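Local coordinates for alpha-2,3-sialyltransferase (Campylobacter jejuni, PDB 2P2V), which probably acts as a sialyltransferase, moving sialic acid from its CMP-activated donor onto an acceptor sugar in alpha-2,3 linkage, at residues V15-N18 against M19-I22; Y52-D55 against K56-G60; K138-E141 against I142-K146. All coordinates share one frame; numbering follows the deposited sequence.

Interaction 1: residues V15-N18 against M19-I22; sequences VSKN and MQNI. With EDO (1,2-ethanediol), chain H.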
ATOM      1  N   VAL A  15      -7.843 -25.922  10.879  1.00 42.11           N
ATOM      2  CA  VAL A  15      -7.843 -26.999  11.875  1.00 41.98           C
ATOM      3  C   VAL A  15      -9.290 -27.068  12.430  1.00 43.27           C
ATOM      4  O   VAL A  15      -9.826 -26.051  12.877  1.00 42.50           O
ATOM      5  CB  VAL A  15      -6.817 -26.701  13.008  1.00 41.30           C
ATOM      6  CG1 VAL A  15      -6.811 -27.799  14.093  1.00 38.49           C
ATOM      7  CG2 VAL A  15      -5.416 -26.542  12.412  1.00 41.41           C
ATOM      8  N   SER A  16      -9.927 -28.237  12.364  1.00 44.50           N
ATOM      9  CA  SER A  16     -11.232 -28.420  13.026  1.00 46.76           C
ATOM     10  C   SER A  16     -11.066 -28.840  14.481  1.00 47.18           C
ATOM     11  O   SER A  16     -10.118 -29.529  14.816  1.00 47.02           O
ATOM     12  CB  SER A  16     -12.058 -29.487  12.317  1.00 47.30           C
ATOM     13  OG  SER A  16     -13.197 -29.848  13.111  1.00 50.79           O
ATOM     14  N   LYS A  17     -12.028 -28.468  15.334  1.00 48.52           N
ATOM     15  CA  LYS A  17     -12.044 -28.897  16.754  1.00 49.70           C
ATOM     16  C   LYS A  17     -11.893 -30.415  16.992  1.00 48.82           C
ATOM     17  O   LYS A  17     -11.415 -30.842  18.040  1.00 49.59           O
ATOM     18  CB  LYS A  17     -13.307 -28.378  17.454  1.00 50.57           C
ATOM     19  CG  LYS A  17     -13.465 -26.838  17.450  1.00 54.56           C
ATOM     20  CD  LYS A  17     -12.507 -26.121  18.423  1.00 58.53           C
ATOM     21  CE  LYS A  17     -13.071 -24.747  18.834  1.00 60.61           C
ATOM     22  NZ  LYS A  17     -12.029 -23.791  19.352  1.00 61.94           N
ATOM     23  N   ASN A  18     -12.268 -31.220  16.005  1.00 48.31           N
ATOM     24  CA  ASN A  18     -12.274 -32.682  16.139  1.00 47.22           C
ATOM     25  C   ASN A  18     -10.931 -33.353  15.935  1.00 46.13           C
ATOM     26  O   ASN A  18     -10.791 -34.542  16.217  1.00 46.11           O
ATOM     27  CB  ASN A  18     -13.281 -33.292  15.169  1.00 47.50           C
ATOM     28  CG  ASN A  18     -14.632 -32.676  15.299  1.00 49.66           C
ATOM     29  OD1 ASN A  18     -15.072 -32.353  16.409  1.00 51.07           O
ATOM     30  ND2 ASN A  18     -15.306 -32.471  14.159  1.00 51.71           N
ATOM     31  N   MET A  19      -9.938 -32.605  15.429  1.00 44.36           N
ATOM     32  CA  MET A  19      -8.617 -33.155  15.234  1.00 41.53           C
ATOM     33  C   MET A  19      -7.609 -32.012  15.412  1.00 40.64           C
ATOM     34  O   MET A  19      -7.434 -31.183  14.518  1.00 40.73           O
ATOM     35  CB  MET A  19      -8.519 -33.812  13.844  1.00 41.28           C
ATOM     36  CG  MET A  19      -7.517 -34.974  13.756  1.00 40.66           C
ATOM     37  SD  MET A  19      -5.819 -34.500  14.163  1.00 38.96           S
ATOM     38  CE  MET A  19      -5.481 -33.527  12.657  1.00 40.92           C
ATOM     39  N   GLN A  20      -6.979 -31.964  16.580  1.00 38.16           N
ATOM     40  CA  GLN A  20      -6.073 -30.870  16.920  1.00 36.26           C
ATOM     41  C   GLN A  20      -4.673 -31.377  17.234  1.00 33.51           C
ATOM     42  O   GLN A  20      -3.920 -30.743  17.974  1.00 32.92           O
ATOM     43  CB  GLN A  20      -6.662 -30.066  18.094  1.00 36.66           C
ATOM     44  CG  GLN A  20      -8.023 -29.427  17.808  1.00 37.47           C
ATOM     45  CD  GLN A  20      -8.755 -28.992  19.090  1.00 38.78           C
ATOM     46  OE1 GLN A  20      -8.774 -29.732  20.073  1.00 42.00           O
ATOM     47  NE2 GLN A  20      -9.342 -27.788  19.080  1.00 39.77           N
ATOM     48  N   ASN A  21      -4.306 -32.520  16.650  1.00 31.73           N
ATOM     49  CA  ASN A  21      -3.036 -33.151  16.916  1.00 30.60           C
ATOM     50  C   ASN A  21      -2.070 -32.901  15.768  1.00 28.60           C
ATOM     51  O   ASN A  21      -2.421 -33.106  14.623  1.00 27.93           O
ATOM     52  CB  ASN A  21      -3.154 -34.686  17.003  1.00 31.96           C
ATOM     53  CG  ASN A  21      -3.970 -35.157  18.227  1.00 34.90           C
ATOM     54  OD1 ASN A  21      -3.926 -34.537  19.297  1.00 34.07           O
ATOM     55  ND2 ASN A  21      -4.702 -36.271  18.055  1.00 35.87           N
ATOM     56  N   ILE A  22      -0.848 -32.575  16.112  1.00 27.73           N
ATOM     57  CA  ILE A  22       0.119 -32.297  15.043  1.00 27.48           C
ATOM     58  C   ILE A  22       1.423 -32.975  15.402  1.00 26.23           C
ATOM     59  O   ILE A  22       1.855 -32.921  16.547  1.00 28.54           O
ATOM     60  CB  ILE A  22       0.223 -30.738  14.814  1.00 26.01           C
ATOM     61  CG1 ILE A  22       1.148 -30.410  13.603  1.00 24.33           C
ATOM     62  CG2 ILE A  22       0.728 -30.005  16.042  1.00 27.35           C
ATOM     63  CD1 ILE A  22       0.583 -30.847  12.285  1.00 21.25           C
TER
HETATM   64  C1  EDO H 706      -8.491 -33.100  20.765  1.00 52.88           C
HETATM   65  O1  EDO H 706      -7.801 -31.898  21.175  1.00 53.62           O
HETATM   66  C2  EDO H 706      -8.808 -33.071  19.272  1.00 51.61           C
HETATM   67  O2  EDO H 706      -7.897 -33.923  18.555  1.00 47.41           O
HETATM   68  O   HOH W   1      -8.328 -30.600  11.804  1.00 35.00           O

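Interaction 2: residues Y52-D55 against K56-G60; sequences YFED and KYYLG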
ATOM      1  N   TYR A  52      12.998 -34.558   2.709  1.00 28.36           N
ATOM      2  CA  TYR A  52      12.909 -35.553   1.628  1.00 28.37           C
ATOM      3  C   TYR A  52      14.241 -36.289   1.409  1.00 28.38           C
ATOM      4  O   TYR A  52      14.299 -37.255   0.621  1.00 29.18           O
ATOM      5  CB  TYR A  52      12.498 -34.883   0.299  1.00 26.87           C
ATOM      6  CG  TYR A  52      13.274 -33.625  -0.002  1.00 28.66           C
ATOM      7  CD1 TYR A  52      12.853 -32.386   0.500  1.00 27.99           C
ATOM      8  CD2 TYR A  52      14.418 -33.664  -0.780  1.00 26.94           C
ATOM      9  CE1 TYR A  52      13.543 -31.247   0.275  1.00 29.71           C
ATOM     10  CE2 TYR A  52      15.132 -32.520  -1.010  1.00 27.43           C
ATOM     11  CZ  TYR A  52      14.692 -31.300  -0.493  1.00 28.44           C
ATOM     12  OH  TYR A  52      15.386 -30.138  -0.743  1.00 30.63           O
ATOM     13  N   PHE A  53      15.279 -35.822   2.080  1.00 29.40           N
ATOM     14  CA  PHE A  53      16.552 -36.556   2.164  1.00 31.54           C
ATOM     15  C   PHE A  53      16.367 -37.917   2.860  1.00 33.04           C
ATOM     16  O   PHE A  53      17.189 -38.832   2.665  1.00 33.60           O
ATOM     17  CB  PHE A  53      17.593 -35.756   2.933  1.00 32.30           C
ATOM     18  CG  PHE A  53      18.353 -34.722   2.113  1.00 35.81           C
ATOM     19  CD1 PHE A  53      17.721 -33.945   1.141  1.00 36.31           C
ATOM     20  CD2 PHE A  53      19.706 -34.497   2.361  1.00 37.97           C
ATOM     21  CE1 PHE A  53      18.424 -32.959   0.438  1.00 36.17           C
ATOM     22  CE2 PHE A  53      20.445 -33.526   1.623  1.00 37.56           C
ATOM     23  CZ  PHE A  53      19.788 -32.764   0.667  1.00 37.21           C
ATOM     24  N   GLU A  54      15.289 -38.068   3.639  1.00 32.78           N
ATOM     25  CA  GLU A  54      14.988 -39.329   4.337  1.00 33.40           C
ATOM     26  C   GLU A  54      14.940 -40.511   3.378  1.00 34.20           C
ATOM     27  O   GLU A  54      14.370 -40.416   2.287  1.00 34.56           O
ATOM     28  CB  GLU A  54      13.661 -39.234   5.138  1.00 33.03           C
ATOM     29  CG  GLU A  54      12.408 -39.151   4.281  1.00 30.92           C
ATOM     30  CD  GLU A  54      11.140 -38.958   5.101  1.00 31.53           C
ATOM     31  OE1 GLU A  54      11.270 -38.841   6.340  1.00 30.74           O
ATOM     32  OE2 GLU A  54      10.010 -38.939   4.514  1.00 30.31           O
ATOM     33  N   ASP A  55      15.532 -41.633   3.809  1.00 35.99           N
ATOM     34  CA  ASP A  55      15.624 -42.856   2.989  1.00 36.80           C
ATOM     35  C   ASP A  55      14.371 -43.732   3.122  1.00 36.45           C
ATOM     36  O   ASP A  55      14.119 -44.626   2.311  1.00 36.43           O
ATOM     37  CB  ASP A  55      16.913 -43.626   3.353  1.00 38.62           C
ATOM     38  CG  ASP A  55      16.936 -44.128   4.802  1.00 42.25           C
ATOM     39  OD1 ASP A  55      16.647 -43.367   5.758  1.00 45.40           O
ATOM     40  OD2 ASP A  55      17.271 -45.316   4.993  1.00 45.28           O
ATOM     41  N   LYS A  56      13.566 -43.467   4.142  1.00 34.88           N
ATOM     42  CA  LYS A  56      12.302 -44.172   4.289  1.00 34.89           C
ATOM     43  C   LYS A  56      11.254 -43.149   4.655  1.00 33.77           C
ATOM     44  O   LYS A  56      11.571 -42.062   5.124  1.00 33.41           O
ATOM     45  CB  LYS A  56      12.374 -45.242   5.413  1.00 34.48           C
ATOM     46  CG  LYS A  56      13.571 -46.201   5.288  1.00 37.22           C
ATOM     47  CD  LYS A  56      13.615 -47.217   6.410  1.00 37.70           C
ATOM     48  CE  LYS A  56      14.763 -48.187   6.138  1.00 41.20           C
ATOM     49  NZ  LYS A  56      14.918 -49.097   7.296  1.00 45.69           N
ATOM     50  N   TYR A  57      10.000 -43.512   4.481  1.00 32.83           N
ATOM     51  CA  TYR A  57       8.934 -42.624   4.857  1.00 33.21           C
ATOM     52  C   TYR A  57       8.701 -42.669   6.359  1.00 33.51           C
ATOM     53  O   TYR A  57       7.668 -43.195   6.795  1.00 33.11           O
ATOM     54  CB  TYR A  57       7.657 -42.972   4.118  1.00 32.55           C
ATOM     55  CG  TYR A  57       7.698 -42.608   2.644  1.00 34.12           C
ATOM     56  CD1 TYR A  57       7.667 -41.252   2.231  1.00 32.84           C
ATOM     57  CD2 TYR A  57       7.775 -43.601   1.662  1.00 33.12           C
ATOM     58  CE1 TYR A  57       7.695 -40.911   0.892  1.00 32.55           C
ATOM     59  CE2 TYR A  57       7.820 -43.269   0.305  1.00 34.43           C
ATOM     60  CZ  TYR A  57       7.771 -41.920  -0.063  1.00 33.14           C
ATOM     61  OH  TYR A  57       7.790 -41.588  -1.379  1.00 32.04           O
ATOM     62  N   TYR A  58       9.609 -42.064   7.130  1.00 32.64           N
ATOM     63  CA  TYR A  58       9.506 -42.117   8.620  1.00 33.92           C
ATOM     64  C   TYR A  58       8.214 -41.585   9.220  1.00 33.99           C
ATOM     65  O   TYR A  58       7.834 -41.981  10.332  1.00 34.12           O
ATOM     66  CB  TYR A  58      10.725 -41.538   9.310  1.00 33.68           C
ATOM     67  CG  TYR A  58      12.000 -42.278   8.949  1.00 36.18           C
ATOM     68  CD1 TYR A  58      12.284 -43.558   9.501  1.00 36.72           C
ATOM     69  CD2 TYR A  58      12.925 -41.726   8.056  1.00 37.82           C
ATOM     70  CE1 TYR A  58      13.471 -44.259   9.152  1.00 38.11           C
ATOM     71  CE2 TYR A  58      14.112 -42.413   7.717  1.00 38.71           C
ATOM     72  CZ  TYR A  58      14.372 -43.678   8.273  1.00 37.15           C
ATOM     73  OH  TYR A  58      15.532 -44.338   7.925  1.00 37.83           O
ATOM     74  N   LEU A  59       7.526 -40.684   8.509  1.00 33.62           N
ATOM     75  CA  LEU A  59       6.226 -40.203   8.970  1.00 33.05           C
ATOM     76  C   LEU A  59       5.140 -40.313   7.892  1.00 32.42           C
ATOM     77  O   LEU A  59       4.124 -39.631   7.944  1.00 34.28           O
ATOM     78  CB  LEU A  59       6.361 -38.774   9.503  1.00 33.55           C
ATOM     79  CG  LEU A  59       6.888 -38.684  10.930  1.00 34.51           C
ATOM     80  CD1 LEU A  59       7.044 -37.226  11.310  1.00 33.80           C
ATOM     81  CD2 LEU A  59       5.893 -39.373  11.899  1.00 31.97           C
ATOM     82  N   GLY A  60       5.345 -41.207   6.926  1.00 31.80           N
ATOM     83  CA  GLY A  60       4.356 -41.455   5.893  1.00 31.33           C
ATOM     84  C   GLY A  60       4.518 -40.450   4.752  1.00 32.44           C
ATOM     85  O   GLY A  60       5.487 -39.680   4.717  1.00 31.85           O
TER
HETATM   86  O   HOH W   2       8.078 -39.498   5.914  1.00 34.61           O

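Interaction 3: residues K138-E141 against I142-K146; sequences KYNE and IYFNK. With EDO (1,2-ethanediol), chain C.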
ATOM      1  N   LYS A 138      10.894 -11.306  18.442  1.00 21.62           N
ATOM      2  CA  LYS A 138      11.545 -10.144  17.791  1.00 21.74           C
ATOM      3  C   LYS A 138      12.494  -9.414  18.703  1.00 22.16           C
ATOM      4  O   LYS A 138      13.591  -9.012  18.249  1.00 21.68           O
ATOM      5  CB  LYS A 138      10.506  -9.188  17.174  1.00 21.09           C
ATOM      6  CG  LYS A 138       9.676  -9.891  16.067  1.00 18.21           C
ATOM      7  CD  LYS A 138       9.125  -8.847  15.141  1.00 16.46           C
ATOM      8  CE  LYS A 138       8.993  -9.452  13.781  1.00 16.71           C
ATOM      9  NZ  LYS A 138       8.600  -8.503  12.757  1.00 20.21           N
ATOM     10  N   TYR A 139      12.119  -9.261  19.975  1.00 22.88           N
ATOM     11  CA  TYR A 139      12.961  -8.578  20.947  1.00 23.65           C
ATOM     12  C   TYR A 139      14.276  -9.375  21.076  1.00 24.01           C
ATOM     13  O   TYR A 139      15.373  -8.813  21.023  1.00 23.93           O
ATOM     14  CB  TYR A 139      12.270  -8.511  22.324  1.00 24.09           C
ATOM     15  CG  TYR A 139      13.093  -7.825  23.394  1.00 24.53           C
ATOM     16  CD1 TYR A 139      13.596  -6.533  23.198  1.00 21.22           C
ATOM     17  CD2 TYR A 139      13.342  -8.448  24.648  1.00 25.42           C
ATOM     18  CE1 TYR A 139      14.342  -5.885  24.191  1.00 24.34           C
ATOM     19  CE2 TYR A 139      14.095  -7.786  25.654  1.00 27.36           C
ATOM     20  CZ  TYR A 139      14.608  -6.526  25.410  1.00 26.21           C
ATOM     21  OH  TYR A 139      15.368  -5.832  26.346  1.00 26.69           O
ATOM     22  N   ASN A 140      14.162 -10.676  21.236  1.00 23.55           N
ATOM     23  CA  ASN A 140      15.411 -11.498  21.363  1.00 24.54           C
ATOM     24  C   ASN A 140      16.262 -11.576  20.109  1.00 24.77           C
ATOM     25  O   ASN A 140      17.506 -11.496  20.202  1.00 25.18           O
ATOM     26  CB  ASN A 140      15.093 -12.894  21.807  1.00 25.49           C
ATOM     27  CG  ASN A 140      14.756 -12.958  23.234  1.00 30.75           C
ATOM     28  OD1 ASN A 140      15.534 -12.556  24.083  1.00 35.84           O
ATOM     29  ND2 ASN A 140      13.579 -13.422  23.522  1.00 33.39           N
ATOM     30  N   GLU A 141      15.626 -11.656  18.941  1.00 23.59           N
ATOM     31  CA  GLU A 141      16.364 -11.544  17.674  1.00 23.74           C
ATOM     32  C   GLU A 141      17.084 -10.234  17.547  1.00 24.68           C
ATOM     33  O   GLU A 141      18.367 -10.165  17.333  1.00 23.92           O
ATOM     34  CB  GLU A 141      15.382 -11.737  16.507  1.00 25.99           C
ATOM     35  CG  GLU A 141      15.995 -11.502  15.117  1.00 23.96           C
ATOM     36  CD  GLU A 141      16.815 -12.673  14.626  1.00 31.66           C
ATOM     37  OE1 GLU A 141      16.341 -13.817  14.642  1.00 23.28           O
ATOM     38  OE2 GLU A 141      17.968 -12.436  14.197  1.00 25.79           O
ATOM     39  N   ILE A 142      16.354  -9.117  17.620  1.00 22.34           N
ATOM     40  CA  ILE A 142      16.996  -7.808  17.362  1.00 22.86           C
ATOM     41  C   ILE A 142      18.071  -7.426  18.365  1.00 23.90           C
ATOM     42  O   ILE A 142      19.181  -6.943  17.982  1.00 24.50           O
ATOM     43  CB  ILE A 142      15.895  -6.633  17.332  1.00 22.72           C
ATOM     44  CG1 ILE A 142      14.971  -6.864  16.106  1.00 21.50           C
ATOM     45  CG2 ILE A 142      16.568  -5.249  17.277  1.00 21.38           C
ATOM     46  CD1 ILE A 142      13.507  -6.262  16.261  1.00 22.37           C
ATOM     47  N   TYR A 143      17.761  -7.573  19.643  1.00 23.99           N
ATOM     48  CA  TYR A 143      18.648  -7.027  20.663  1.00 25.07           C
ATOM     49  C   TYR A 143      19.674  -8.055  21.155  1.00 25.28           C
ATOM     50  O   TYR A 143      20.678  -7.686  21.796  1.00 27.06           O
ATOM     51  CB  TYR A 143      17.847  -6.538  21.840  1.00 24.19           C
ATOM     52  CG  TYR A 143      17.065  -5.270  21.497  1.00 24.68           C
ATOM     53  CD1 TYR A 143      17.631  -4.009  21.649  1.00 21.70           C
ATOM     54  CD2 TYR A 143      15.765  -5.354  20.965  1.00 24.82           C
ATOM     55  CE1 TYR A 143      16.931  -2.849  21.307  1.00 21.74           C
ATOM     56  CE2 TYR A 143      15.039  -4.206  20.672  1.00 19.87           C
ATOM     57  CZ  TYR A 143      15.587  -2.985  20.838  1.00 24.13           C
ATOM     58  OH  TYR A 143      14.820  -1.904  20.541  1.00 24.42           O
ATOM     59  N   PHE A 144      19.427  -9.317  20.899  1.00 25.63           N
ATOM     60  CA  PHE A 144      20.300 -10.342  21.523  1.00 27.37           C
ATOM     61  C   PHE A 144      20.805 -11.366  20.531  1.00 28.87           C
ATOM     62  O   PHE A 144      21.554 -12.269  20.943  1.00 29.78           O
ATOM     63  CB  PHE A 144      19.627 -11.053  22.718  1.00 27.63           C
ATOM     64  CG  PHE A 144      19.238 -10.119  23.854  1.00 27.58           C
ATOM     65  CD1 PHE A 144      20.183  -9.659  24.789  1.00 31.42           C
ATOM     66  CD2 PHE A 144      17.932  -9.691  23.993  1.00 32.50           C
ATOM     67  CE1 PHE A 144      19.826  -8.796  25.831  1.00 32.20           C
ATOM     68  CE2 PHE A 144      17.572  -8.819  25.009  1.00 28.06           C
ATOM     69  CZ  PHE A 144      18.510  -8.360  25.935  1.00 30.59           C
ATOM     70  N   ASN A 145      20.377 -11.279  19.262  1.00 28.89           N
ATOM     71  CA  ASN A 145      20.850 -12.198  18.218  1.00 29.09           C
ATOM     72  C   ASN A 145      20.541 -13.642  18.536  1.00 29.51           C
ATOM     73  O   ASN A 145      21.345 -14.534  18.303  1.00 29.95           O
ATOM     74  CB  ASN A 145      22.362 -11.972  18.005  1.00 30.78           C
ATOM     75  CG  ASN A 145      22.892 -12.671  16.773  1.00 32.93           C
ATOM     76  OD1 ASN A 145      22.229 -12.747  15.723  1.00 32.70           O
ATOM     77  ND2 ASN A 145      24.119 -13.197  16.892  1.00 38.74           N
ATOM     78  N   LYS A 146      19.364 -13.878  19.100  1.00 26.74           N
ATOM     79  CA  LYS A 146      18.846 -15.210  19.347  1.00 28.03           C
ATOM     80  C   LYS A 146      17.682 -15.502  18.412  1.00 27.02           C
ATOM     81  O   LYS A 146      16.756 -14.696  18.325  1.00 26.50           O
ATOM     82  CB  LYS A 146      18.370 -15.328  20.804  1.00 28.21           C
ATOM     83  CG  LYS A 146      19.528 -15.373  21.838  1.00 29.70           C
ATOM     84  CD  LYS A 146      19.067 -16.018  23.157  1.00 31.09           C
ATOM     85  CE  LYS A 146      18.098 -15.151  23.906  1.00 37.02           C
ATOM     86  NZ  LYS A 146      17.570 -15.828  25.174  1.00 36.47           N
TER
HETATM   87  C1  EDO C 701      20.629  -5.214  24.067  1.00 33.42           C
HETATM   88  O1  EDO C 701      21.043  -5.269  22.689  1.00 29.38           O
HETATM   89  C2  EDO C 701      21.604  -5.860  25.026  1.00 36.01           C
HETATM   90  O2  EDO C 701      22.651  -4.914  25.107  1.00 41.98           O
HETATM   91  O   HOH W   3      15.216 -14.998  26.399  1.00 48.25           O

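Interaction 1: residues V15-N18 against M19-I22
The side-chain amide of Gln-20 has the carbonyl of Lys-17 over one face, Lys-17 O standing 3.4 Å from Gln-20 CD, almost straight above it. Lys-17 CD reaches Gln-20 NE2 at 3.6 Å, the two chains crossing at a slant. At the other end of the amide, OE1 of Gln-20 accepts a bond of 2.6 Å from O1 of an ethanediol, probably from the crystallisation liquor, while Gln-20 N gives its hydrogen to O2 of the same molecule at 2.9 Å. CG stays beside the backbone N (chi1 -61°) and the chain then runs out extended, which carries the amide to the diol that the residue's own N-H already holds. The backbone makes a type I beta turn from Ser-16 to Met-19, closed by Met-19 N to Ser-16 O at 3.1 Å and nearly linear (169°). A water joins the two arms, bonded at 2.9 Å to both Ser-16 N and Met-19 O, and Val-15 CG1 packs on that same Met-19 O at 3.5 Å. This surface turn leads into strand 21-25, which runs between strands 44-48 and 165-169: the backbone of Gln-20 bonds to that of Lys-164 and Thr-165, and that of Asn-21 to Asp-44.

Interaction 2: residues Y52-D55 against K56-G60
Asp-55 OD1 is held by the hydroxyl of Tyr-58, which donates to it at 2.6 Å, and also forms a long, weak ion pair with Lys-32. The hydroxyl comes in on the syn side, 27° out of the carboxylate plane, and the carboxylate is turned 51° from the ring. Asp-55 manages this because its CG sits between the backbone N and carbonyl carbon (chi1 64°), which sends the carboxylate alongside Lys-56 to the Tyr-58 hydroxyl. Glu-54 OE1 also lies near the plane of the Tyr-58 ring, 3.7 Å from CD2 at its edge, whereas Lys-56 CB rests over one face, 3.8 Å above the plane and toward the rim.

These residues belong to the connection between strands 44-48 and 62-68 of a parallel, Rossmann-like sheet, and two tight turns shape it. Tyr-57 is the centre of an inverse gamma turn, with Tyr-58 N bonded to Lys-56 O at 2.8 Å; a type I beta turn from Tyr-57 to Gly-60 overlaps it, closed by Gly-60 N to Tyr-57 O. Lys-56 O points at the face of the Glu-54 carboxylate, 3.1 Å from CD. The carboxylate itself is well satisfied: Arg-47 makes a salt bridge to OE1 and Tyr-89 a hydrogen bond to OE2, which would be expected to favour the charged form. Glu-54 OE2 also takes a short bond of 2.5 Å from a water, and that water is gripped further by Leu-59 N and Gly-60 O, both at 2.9 Å.

Interaction 3: residues K138-E141 against I142-K146
Helix 131-144 is near its C-terminal end here: the Ile-142 N to Lys-138 O bond (2.8 Å) is still regular, but Asn-145 leaves helical geometry with a positive phi and turns the chain so that Lys-146 N hydrogen-bonds to Asn-140 O at 3.2 Å. This left-handed residue at a helix C-terminus is accompanied by an aromatic cluster of Tyr-139, Tyr-143 and Phe-144. Phe-144 presents its edge to the face of Tyr-139 in an edge-to-face pair, centroids 5.5 Å apart and planes at 85°. On the Tyr-143 side the approach is oblique instead, the rings 49° apart and Tyr-139 CD1 pressed to 3.3 Å from Tyr-143 CD2, a close fit. A chi1 of 179° turns the Tyr-139 ring along the helix toward residues one turn ahead, where it meets both neighbours.

The cluster lies at a subunit interface. Tyr-139 OH bonds to His-78 and Gln-82 of the second subunit, and Tyr-143 OH to Leu-74 O of that subunit; Lys-138 NZ reaches Asn-115 O there as well. On another side of the helix Glu-141 forms a salt bridge with Arg-147, just past the helix end. A second ethanediol donates from O1 to Tyr-143 O at 2.6 Å and lies at the edge of the Tyr-143 ring. Asn-140 OD1 sits 3.7 Å from Phe-144 CD2. A water bonds weakly to Asn-140 OD1 at 3.4 Å and accepts a firmer bond from Lys-146 NZ, the water oxygen 2.8 Å from that nitrogen.

How the interactions relate
Along the chain the three contacts come one after another, each closing before the next opens. Interaction 1 leads into strand 21-25, and interaction 2 follows its neighbour 44-48, the middle strand of the seven in the parallel sheet; their centres lie about 24 Å apart, their nearest atoms about 8 Å. Interaction 3, near the end of helix 131-144, is about 32 Å from interaction 1 and 34 Å from interaction 2 between centres, and lies across the chain's centre from the latter. One turn enters the sheet, one connection joins two of its strands, and the helix end meets a second subunit, so short local contacts shape separate parts of this N-terminal, probably catalytic, portion of a longer protein.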